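Local coordinates for telomere length regulator taz1 (Schizosaccharomyces pombe, PDB 4ZMI), which binds double-stranded telomeric DNA and regulates telomere length and function in fission yeast, the chain here being its helical domain, at residues A31-S34 and E35-D39. Sequence-based numbering, arbitrary orientation.
Sequences AIFS and ESSKD
Glu35 N reaches back to two carbonyls at once, bonding weakly to Ala31 O (3.4 Å) and to Ile32 O (3.3 Å), the donor being shared between an i to i-4 and an i to i-3 carbonyl. One residue earlier the tighter pattern is already present, Ser34 N donating to Ala31 O at 2.9 Å. Beyond Glu35 the chain leaves the helical path, and a side chain takes over where a backbone N-H would have served: the Ser37 hydroxyl gives a hydrogen to Phe33 O, with OG and O 2.7 Å apart. It approaches tilted from the carbonyl plane, at a C=O...OG angle of 149°, while Ser37 N lies near the same oxygen at a poor angle. With chi1 at -59°, Ser37 OG sits beside its own backbone N and faces back to the helix end. Ser37 OG also lies over one face of the Phe33 ring, displaced toward the rim and 3.6 Å from CE2. Phe33 can meet it because its CG is anti to the backbone N (chi1 178°), which swings the ring along the helix toward the following loop. Glu35 bends at chi2, and its CG lies 3.6 Å from Ala31 O. Ser34 also points back, its OG bonding to Ser30 O. The contact thus closes helix 5-35 at the domain surface: the buried Phe33 packs on Pro215, Val218 and Asn219 of helix 214-229, while Ile32, Glu35 and Ser36 touch Arg49 of helix 43-50, to which the loop leads.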
loop_
_atom_site.group_PDB
_atom_site.type_symbol
_atom_site.label_atom_id
_atom_site.label_comp_id
_atom_site.label_asym_id
_atom_site.label_seq_id
_atom_site.Cartn_x
_atom_site.Cartn_y
_atom_site.Cartn_z
ATOM N N ALA A 31 0.668 -13.937 -12.729
ATOM C CA ALA A 31 0.923 -15.157 -13.482
ATOM C C ALA A 31 2.398 -15.223 -13.821
ATOM O O ALA A 31 3.035 -16.249 -13.629
ATOM C CB ALA A 31 0.089 -15.197 -14.740
ATOM N N ILE A 32 2.935 -14.111 -14.317
ATOM C CA ILE A 32 4.349 -14.031 -14.653
ATOM C C ILE A 32 5.226 -14.260 -13.414
ATOM O O ILE A 32 6.283 -14.888 -13.508
ATOM C CB ILE A 32 4.700 -12.702 -15.376
ATOM C CG1 ILE A 32 4.005 -12.636 -16.742
ATOM C CG2 ILE A 32 6.202 -12.552 -15.561
ATOM C CD1 ILE A 32 4.502 -11.520 -17.652
ATOM N N PHE A 33 4.787 -13.796 -12.246
ATOM C CA PHE A 33 5.532 -14.124 -11.028
ATOM C C PHE A 33 5.471 -15.616 -10.659
ATOM O O PHE A 33 6.337 -16.121 -9.941
ATOM C CB PHE A 33 5.102 -13.280 -9.817
ATOM C CG PHE A 33 5.838 -13.642 -8.559
ATOM C CD1 PHE A 33 7.145 -13.230 -8.374
ATOM C CD2 PHE A 33 5.247 -14.441 -7.588
ATOM C CE1 PHE A 33 7.849 -13.578 -7.227
ATOM C CE2 PHE A 33 5.943 -14.804 -6.433
ATOM C CZ PHE A 33 7.244 -14.365 -6.252
ATOM N N SER A 34 4.446 -16.317 -11.126
ATOM C CA SER A 34 4.312 -17.731 -10.791
ATOM C C SER A 34 5.335 -18.575 -11.538
ATOM O O SER A 34 5.728 -19.632 -11.066
ATOM C CB SER A 34 2.897 -18.234 -11.074
ATOM O OG SER A 34 1.960 -17.574 -10.245
ATOM N N GLU A 35 5.768 -18.094 -12.697
ATOM C CA GLU A 35 6.732 -18.816 -13.516
ATOM C C GLU A 35 8.134 -18.774 -12.908
ATOM O O GLU A 35 8.852 -19.778 -12.909
ATOM C CB GLU A 35 6.771 -18.238 -14.937
ATOM C CG GLU A 35 5.408 -18.048 -15.586
ATOM C CD GLU A 35 4.810 -19.343 -16.091
ATOM O OE1 GLU A 35 5.564 -20.327 -16.270
ATOM O OE2 GLU A 35 3.582 -19.373 -16.316
ATOM N N SER A 36 8.519 -17.617 -12.376
ATOM C CA SER A 36 9.917 -17.395 -12.009
ATOM C C SER A 36 10.133 -17.084 -10.532
ATOM O O SER A 36 11.041 -16.333 -10.177
ATOM C CB SER A 36 10.497 -16.268 -12.865
ATOM O OG SER A 36 9.818 -16.178 -14.107
ATOM N N SER A 37 9.319 -17.684 -9.671
ATOM C CA SER A 37 9.387 -17.427 -8.234
ATOM C C SER A 37 10.739 -17.719 -7.576
ATOM O O SER A 37 10.838 -17.671 -6.355
ATOM C CB SER A 37 8.297 -18.215 -7.497
ATOM O OG SER A 37 7.008 -17.870 -7.963
ATOM N N LYS A 38 11.769 -18.046 -8.357
ATOM C CA LYS A 38 13.110 -18.215 -7.787
ATOM C C LYS A 38 14.190 -17.432 -8.541
ATOM O O LYS A 38 15.256 -17.160 -7.991
ATOM C CB LYS A 38 13.491 -19.701 -7.633
ATOM C CG LYS A 38 14.052 -20.383 -8.882
ATOM C CD LYS A 38 15.549 -20.662 -8.756
ATOM C CE LYS A 38 16.037 -21.581 -9.872
ATOM N NZ LYS A 38 17.519 -21.711 -9.897
ATOM N N ASP A 39 13.913 -17.060 -9.787
ATOM C CA ASP A 39 14.850 -16.235 -10.546
ATOM C C ASP A 39 14.633 -14.737 -10.311
ATOM O O ASP A 39 15.536 -13.931 -10.543
ATOM C CB ASP A 39 14.769 -16.551 -12.037
ATOM C CG ASP A 39 15.201 -17.960 -12.350
ATOM O OD1 ASP A 39 14.860 -18.867 -11.563
ATOM O OD2 ASP A 39 15.887 -18.159 -13.375
#